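Local coordinates for protein vanadium-dependent haloperoxidase (Zobellia galactanivorans, PDB 4CIT) that probably uses a vanadate cofactor and hydrogen peroxide to oxidise iodide, as a bacterial vanadium-dependent iodoperoxidase, at residues Arg47-Phe57 and Leu123-Leu133. Numbering follows the deposited sequence. Where two conformers were deposited one is given.
Sequences RVTEIMIHDIF and LIFSEDRMESL
D55 and S126 join two nearly antiparallel helices, 47-55 and 128-133 (axes at 160°), in the mostly helical fold of this haloperoxidase: the last turn of one helix, which ends in a Schellman motif at I56, grips the loop leading into the other. An aspartate suits this place because its two oxygens can take three donors of the loop at once. With its CG anti to the carbonyl carbon (chi1 -72°), OD1 takes the S126 hydroxyl on its syn lone pair, OG to OD1 2.6 Å, while OD2 accepts two backbone N-H groups from the same face, S126 N fairly straight (160°) and F125 N more bent. Were D55 an alanine, both amides and the S126 hydroxyl would probably lose this acceptor and the loop would be less firmly held. Beside it the flat guanidinium of R129, on a chain extended from CG to NE, stacks on one face of the H54 ring, centres 3.8 Å apart, while S126 OG lies at the ring edge. Branched I51 fills the middle: its CG2 packs on I124 CG1 (3.6 Å) and its CD1 on M130 CG. I124 CG2 fits between V48 CG2 and F57 CE2; the F57 and F125 rings are nearly parallel but slid apart. At the other end R47 NE makes a salt bridge with E50 OE1 through a weak hydrogen bond, and two bends in the R47 chain bring NH1 to R129 O, in the guanidinium plane at 2.9 Å.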
ATOM      1  N   ARG A  47     -13.142  -2.153  -6.183  1.00 13.12           N
ATOM      2  CA  ARG A  47     -13.146  -2.038  -7.620  1.00 12.17           C
ATOM      3  C   ARG A  47     -11.787  -1.520  -8.108  1.00 12.15           C
ATOM      4  O   ARG A  47     -11.251  -1.982  -9.124  1.00 11.69           O
ATOM      5  CB  ARG A  47     -14.254  -1.103  -8.086  1.00 12.12           C
ATOM      6  CG  ARG A  47     -14.404  -0.908  -9.592  1.00 13.07           C
ATOM      7  CD  ARG A  47     -14.497  -2.169 -10.391  1.00 15.19           C
ATOM      8  NE  ARG A  47     -15.656  -2.986 -10.020  1.00 15.77           N
ATOM      9  CZ  ARG A  47     -16.877  -2.842 -10.563  1.00 18.71           C
ATOM     10  NH1 ARG A  47     -17.121  -1.948 -11.528  1.00 18.54           N
ATOM     11  NH2 ARG A  47     -17.850  -3.660 -10.189  1.00 21.83           N
ATOM     12  N   VAL A  48     -11.241  -0.519  -7.446  1.00 12.01           N
ATOM     13  CA  VAL A  48      -9.951   0.038  -7.908  1.00 12.95           C
ATOM     14  C   VAL A  48      -8.852  -1.019  -7.806  1.00 13.61           C
ATOM     15  O   VAL A  48      -7.960  -1.077  -8.674  1.00 15.03           O
ATOM     16  CB  VAL A  48      -9.642   1.424  -7.303  1.00 14.58           C
ATOM     17  CG1 VAL A  48      -9.063   1.233  -5.991  1.00 15.64           C
ATOM     18  CG2 VAL A  48      -8.688   2.231  -8.243  1.00 15.64           C
ATOM     19  N   THR A  49      -8.945  -1.823  -6.786  1.00 13.13           N
ATOM     20  CA  THR A  49      -8.050  -2.942  -6.609  1.00 15.48           C
ATOM     21  C   THR A  49      -8.082  -3.880  -7.816  1.00 16.39           C
ATOM     22  O   THR A  49      -6.999  -4.304  -8.404  1.00 17.30           O
ATOM     23  CB  THR A  49      -8.274  -3.663  -5.253  1.00 15.70           C
ATOM     24  OG1 THR A  49      -7.942  -2.772  -4.172  1.00 17.14           O
ATOM     25  CG2 THR A  49      -7.369  -4.814  -5.104  1.00 17.78           C
ATOM     26  N   GLU A  50      -9.278  -4.240  -8.188  1.00 15.12           N
ATOM     27  CA  GLU A  50      -9.475  -5.139  -9.344  1.00 17.34           C
ATOM     28  C   GLU A  50      -8.960  -4.521 -10.641  1.00 15.96           C
ATOM     29  O   GLU A  50      -8.243  -5.181 -11.411  1.00 17.02           O
ATOM     30  CB  GLU A  50     -10.952  -5.467  -9.505  1.00 19.80           C
ATOM     31  CG  GLU A  50     -11.505  -6.283  -8.376  1.00 25.64           C
ATOM     32  CD  GLU A  50     -13.039  -6.125  -8.230  1.00 33.63           C
ATOM     33  OE1 GLU A  50     -13.689  -5.495  -9.090  1.00 43.54           O
ATOM     34  OE2 GLU A  50     -13.609  -6.610  -7.225  1.00 44.19           O
ATOM     35  N   ILE A  51      -9.202  -3.232 -10.819  1.00 13.60           N
ATOM     36  CA  ILE A  51      -8.757  -2.548 -12.008  1.00 13.37           C
ATOM     37  C   ILE A  51      -7.226  -2.475 -12.081  1.00 15.21           C
ATOM     38  O   ILE A  51      -6.628  -2.614 -13.156  1.00 15.48           O
ATOM     39  CB  ILE A  51      -9.374  -1.151 -12.113  1.00 14.57           C
ATOM     40  CG1 ILE A  51     -10.918  -1.303 -12.121  1.00 16.04           C
ATOM     41  CG2 ILE A  51      -8.762  -0.368 -13.308  1.00 14.34           C
ATOM     42  CD1 ILE A  51     -11.635   0.067 -12.123  1.00 16.86           C
ATOM     43  N   MET A  52      -6.600  -2.235 -10.930  0.80 15.53           N
ATOM     44  CA  MET A  52      -5.150  -2.239 -10.804  0.80 17.86           C
ATOM     45  C   MET A  52      -4.469  -3.482 -11.296  0.80 18.35           C
ATOM     46  O   MET A  52      -3.429  -3.385 -11.969  0.80 22.36           O
ATOM     47  CB  MET A  52      -4.729  -1.964  -9.327  0.80 18.03           C
ATOM     48  CG  MET A  52      -4.608  -0.467  -9.066  0.80 19.50           C
ATOM     49  SD  MET A  52      -3.830  -0.243  -7.384  0.80 24.69           S
ATOM     50  CE  MET A  52      -4.604  -1.422  -6.401  0.80 19.79           C
ATOM     51  N   ILE A  53      -5.055  -4.601 -10.959  1.00 18.54           N
ATOM     52  CA  ILE A  53      -4.611  -5.905 -11.445  1.00 23.89           C
ATOM     53  C   ILE A  53      -4.718  -5.936 -12.954  1.00 23.07           C
ATOM     54  O   ILE A  53      -3.721  -6.155 -13.687  1.00 21.26           O
ATOM     55  CB  ILE A  53      -5.440  -7.042 -10.934  1.00 27.08           C
ATOM     56  CG1 ILE A  53      -5.380  -7.122  -9.402  1.00 31.44           C
ATOM     57  CG2 ILE A  53      -4.921  -8.362 -11.530  1.00 32.77           C
ATOM     58  CD1 ILE A  53      -6.359  -8.144  -8.858  1.00 31.34           C
ATOM     59  N   HIS A  54      -5.914  -5.627 -13.437  1.00 18.91           N
ATOM     60  CA  HIS A  54      -6.115  -5.586 -14.876  1.00 20.48           C
ATOM     61  C   HIS A  54      -5.132  -4.673 -15.649  1.00 20.77           C
ATOM     62  O   HIS A  54      -4.618  -5.080 -16.742  1.00 16.60           O
ATOM     63  CB  HIS A  54      -7.598  -5.241 -15.207  1.00 20.34           C
ATOM     64  CG  HIS A  54      -7.832  -5.147 -16.662  1.00 23.74           C
ATOM     65  ND1 HIS A  54      -7.904  -6.264 -17.473  1.00 29.20           N
ATOM     66  CD2 HIS A  54      -7.881  -4.077 -17.490  1.00 27.28           C
ATOM     67  CE1 HIS A  54      -8.073  -5.887 -18.726  1.00 28.65           C
ATOM     68  NE2 HIS A  54      -8.066  -4.567 -18.766  1.00 28.55           N
ATOM     69  N   ASP A  55      -4.826  -3.467 -15.139  1.00 16.70           N
ATOM     70  CA  ASP A  55      -4.056  -2.448 -15.828  1.00 18.69           C
ATOM     71  C   ASP A  55      -2.535  -2.586 -15.577  1.00 20.26           C
ATOM     72  O   ASP A  55      -1.724  -1.807 -16.130  1.00 23.71           O
ATOM     73  CB  ASP A  55      -4.504  -1.034 -15.360  1.00 18.21           C
ATOM     74  CG  ASP A  55      -5.884  -0.625 -15.893  1.00 20.18           C
ATOM     75  OD1 ASP A  55      -6.439  -1.305 -16.777  1.00 16.90           O
ATOM     76  OD2 ASP A  55      -6.434   0.438 -15.459  1.00 20.12           O
ATOM     77  N   ILE A  56      -2.208  -3.533 -14.713  1.00 17.08           N
ATOM     78  CA  ILE A  56      -0.822  -3.921 -14.383  1.00 22.35           C
ATOM     79  C   ILE A  56      -0.024  -2.759 -13.774  1.00 18.42           C
ATOM     80  O   ILE A  56       1.066  -2.382 -14.175  1.00 20.14           O
ATOM     81  CB  ILE A  56      -0.100  -4.653 -15.528  1.00 28.37           C
ATOM     82  CG1 ILE A  56      -1.137  -5.529 -16.293  1.00 30.87           C
ATOM     83  CG2 ILE A  56       0.976  -5.533 -14.931  1.00 30.32           C
ATOM     84  CD1 ILE A  56      -0.545  -6.342 -17.417  1.00 33.63           C
ATOM     85  N   PHE A  57      -0.583  -2.270 -12.694  1.00 16.70           N
ATOM     86  CA  PHE A  57       0.138  -1.335 -11.835  1.00 16.60           C
ATOM     87  C   PHE A  57       1.171  -2.009 -10.962  1.00 15.35           C
ATOM     88  O   PHE A  57       0.924  -3.005 -10.314  1.00 17.96           O
ATOM     89  CB  PHE A  57      -0.844  -0.483 -11.068  1.00 16.46           C
ATOM     90  CG  PHE A  57      -1.475   0.589 -11.913  1.00 16.52           C
ATOM     91  CD1 PHE A  57      -0.769   1.728 -12.241  1.00 18.48           C
ATOM     92  CD2 PHE A  57      -2.757   0.444 -12.443  1.00 17.87           C
ATOM     93  CE1 PHE A  57      -1.291   2.723 -13.081  1.00 20.09           C
ATOM     94  CE2 PHE A  57      -3.288   1.413 -13.242  1.00 18.25           C
ATOM     95  CZ  PHE A  57      -2.581   2.570 -13.559  1.00 20.38           C
ATOM     96  N   LEU A 123      -6.991   7.909 -11.580  1.00 13.97           N
ATOM     97  CA  LEU A 123      -5.669   7.306 -11.257  1.00 14.08           C
ATOM     98  C   LEU A 123      -5.455   5.918 -11.897  1.00 15.68           C
ATOM     99  O   LEU A 123      -4.355   5.416 -11.895  1.00 17.88           O
ATOM    100  CB  LEU A 123      -5.552   7.200  -9.750  1.00 13.41           C
ATOM    101  CG  LEU A 123      -5.279   8.482  -9.050  1.00 14.87           C
ATOM    102  CD1 LEU A 123      -5.642   8.377  -7.534  1.00 14.61           C
ATOM    103  CD2 LEU A 123      -3.829   8.812  -9.258  1.00 15.76           C
ATOM    104  N   ILE A 124      -6.488   5.346 -12.477  1.00 16.53           N
ATOM    105  CA  ILE A 124      -6.332   4.110 -13.248  1.00 15.62           C
ATOM    106  C   ILE A 124      -6.506   4.317 -14.748  1.00 18.52           C
ATOM    107  O   ILE A 124      -6.872   5.351 -15.161  1.00 17.38           O
ATOM    108  CB  ILE A 124      -7.129   2.908 -12.688  1.00 15.39           C
ATOM    109  CG1 ILE A 124      -8.594   3.143 -12.403  1.00 16.16           C
ATOM    110  CG2 ILE A 124      -6.530   2.438 -11.399  1.00 16.44           C
ATOM    111  CD1 ILE A 124      -9.386   3.523 -13.587  1.00 18.17           C
ATOM    112  N   PHE A 125      -6.201   3.291 -15.557  1.00 19.14           N
ATOM    113  CA  PHE A 125      -6.309   3.403 -17.024  1.00 21.21           C
ATOM    114  C   PHE A 125      -7.672   3.025 -17.536  1.00 18.55           C
ATOM    115  O   PHE A 125      -8.216   3.780 -18.308  1.00 21.32           O
ATOM    116  CB  PHE A 125      -5.204   2.590 -17.762  1.00 26.98           C
ATOM    117  CG  PHE A 125      -3.890   3.326 -17.834  1.00 33.85           C
ATOM    118  CD1 PHE A 125      -3.737   4.441 -18.696  1.00 40.74           C
ATOM    119  CD2 PHE A 125      -2.784   2.940 -17.048  1.00 41.10           C
ATOM    120  CE1 PHE A 125      -2.509   5.141 -18.753  1.00 40.20           C
ATOM    121  CE2 PHE A 125      -1.577   3.660 -17.090  1.00 39.88           C
ATOM    122  CZ  PHE A 125      -1.441   4.743 -17.953  1.00 38.64           C
ATOM    123  N   SER A 126      -8.247   1.951 -17.053  1.00 18.02           N
ATOM    124  CA  SER A 126      -9.565   1.437 -17.510  1.00 17.96           C
ATOM    125  C   SER A 126     -10.691   2.174 -16.720  1.00 16.68           C
ATOM    126  O   SER A 126     -11.339   1.595 -15.878  1.00 16.20           O
ATOM    127  CB  SER A 126      -9.628  -0.062 -17.315  1.00 23.28           C
ATOM    128  OG  SER A 126      -8.584  -0.727 -18.044  1.00 21.20           O
ATOM    129  N   GLU A 127     -10.883   3.441 -17.041  1.00 17.12           N
ATOM    130  CA  GLU A 127     -11.816   4.349 -16.370  1.00 17.85           C
ATOM    131  C   GLU A 127     -13.258   3.870 -16.445  1.00 19.10           C
ATOM    132  O   GLU A 127     -14.018   3.975 -15.490  1.00 17.20           O
ATOM    133  CB  GLU A 127     -11.704   5.763 -16.994  1.00 19.95           C
ATOM    134  CG  GLU A 127     -10.364   6.427 -16.750  1.00 22.77           C
ATOM    135  CD  GLU A 127     -10.395   7.949 -16.824  1.00 27.59           C
ATOM    136  OE1 GLU A 127     -11.472   8.485 -17.104  1.00 29.31           O
ATOM    137  OE2 GLU A 127      -9.356   8.623 -16.572  1.00 31.05           O
ATOM    138  N   ASP A 128     -13.592   3.208 -17.549  1.00 18.08           N
ATOM    139  CA  ASP A 128     -14.919   2.657 -17.743  1.00 19.58           C
ATOM    140  C   ASP A 128     -15.340   1.660 -16.669  1.00 18.83           C
ATOM    141  O   ASP A 128     -16.545   1.502 -16.362  1.00 15.84           O
ATOM    142  CB  ASP A 128     -15.075   2.091 -19.163  1.00 24.78           C
ATOM    143  CG  ASP A 128     -14.254   0.855 -19.405  1.00 32.49           C
ATOM    144  OD1 ASP A 128     -13.125   0.704 -18.886  1.00 29.35           O
ATOM    145  OD2 ASP A 128     -14.727   0.055 -20.226  1.00 44.15           O
ATOM    146  N   ARG A 129     -14.355   0.981 -16.089  1.00 16.32           N
ATOM    147  CA  ARG A 129     -14.619   0.040 -15.029  1.00 15.69           C
ATOM    148  C   ARG A 129     -14.900   0.683 -13.700  1.00 14.67           C
ATOM    149  O   ARG A 129     -15.528   0.070 -12.899  1.00 18.12           O
ATOM    150  CB  ARG A 129     -13.493  -0.991 -14.891  1.00 18.78           C
ATOM    151  CG  ARG A 129     -13.266  -1.726 -16.224  1.00 20.36           C
ATOM    152  CD  ARG A 129     -12.146  -2.769 -16.097  1.00 22.15           C
ATOM    153  NE  ARG A 129     -12.013  -3.561 -17.326  1.00 24.31           N
ATOM    154  CZ  ARG A 129     -11.668  -4.865 -17.354  1.00 25.67           C
ATOM    155  NH1 ARG A 129     -11.347  -5.542 -16.253  1.00 26.92           N
ATOM    156  NH2 ARG A 129     -11.655  -5.494 -18.515  1.00 29.21           N
ATOM    157  N   MET A 130     -14.377   1.875 -13.441  0.80 14.99           N
ATOM    158  CA  MET A 130     -14.874   2.662 -12.257  0.80 15.30           C
ATOM    159  C   MET A 130     -16.198   3.305 -12.583  0.80 15.83           C
ATOM    160  O   MET A 130     -17.066   3.370 -11.728  0.80 15.25           O
ATOM    161  CB  MET A 130     -13.928   3.743 -11.811  0.80 14.03           C
ATOM    162  CG  MET A 130     -12.687   3.340 -11.049  0.80 15.93           C
ATOM    163  SD  MET A 130     -12.922   2.551  -9.454  0.80 12.12           S
ATOM    164  CE  MET A 130     -14.194   3.608  -8.747  0.80 11.67           C
ATOM    165  N   GLU A 131     -16.337   3.825 -13.798  1.00 14.70           N
ATOM    166  CA  GLU A 131     -17.571   4.502 -14.152  1.00 16.97           C
ATOM    167  C   GLU A 131     -18.775   3.556 -14.019  1.00 16.59           C
ATOM    168  O   GLU A 131     -19.853   4.004 -13.701  1.00 15.22           O
ATOM    169  CB  GLU A 131     -17.488   5.073 -15.562  1.00 18.66           C
ATOM    170  CG  GLU A 131     -16.551   6.257 -15.642  1.00 20.60           C
ATOM    171  CD  GLU A 131     -16.177   6.619 -17.097  1.00 23.57           C
ATOM    172  OE1 GLU A 131     -16.421   5.828 -18.060  1.00 26.08           O
ATOM    173  OE2 GLU A 131     -15.625   7.671 -17.259  1.00 27.86           O
ATOM    174  N   SER A 132     -18.616   2.249 -14.292  1.00 15.07           N
ATOM    175  CA  SER A 132     -19.722   1.315 -14.156  1.00 17.10           C
ATOM    176  C   SER A 132     -20.177   1.193 -12.715  1.00 16.92           C
ATOM    177  O   SER A 132     -21.397   1.154 -12.439  1.00 15.62           O
ATOM    178  CB  SER A 132     -19.453  -0.106 -14.777  1.00 19.46           C
ATOM    179  OG  SER A 132     -18.263  -0.551 -14.151  1.00 23.93           O
ATOM    180  N   LEU A 133     -19.235   1.166 -11.782  1.00 15.16           N
ATOM    181  CA  LEU A 133     -19.572   1.022 -10.375  1.00 15.07           C
ATOM    182  C   LEU A 133     -20.282   2.328  -9.941  1.00 13.81           C
ATOM    183  O   LEU A 133     -21.354   2.296  -9.320  1.00 13.75           O
ATOM    184  CB  LEU A 133     -18.320   0.920  -9.516  1.00 15.74           C
ATOM    185  CG  LEU A 133     -18.562   1.033  -7.988  1.00 17.01           C
ATOM    186  CD1 LEU A 133     -19.376  -0.137  -7.522  1.00 22.95           C
ATOM    187  CD2 LEU A 133     -17.256   1.122  -7.210  1.00 18.96           C
TER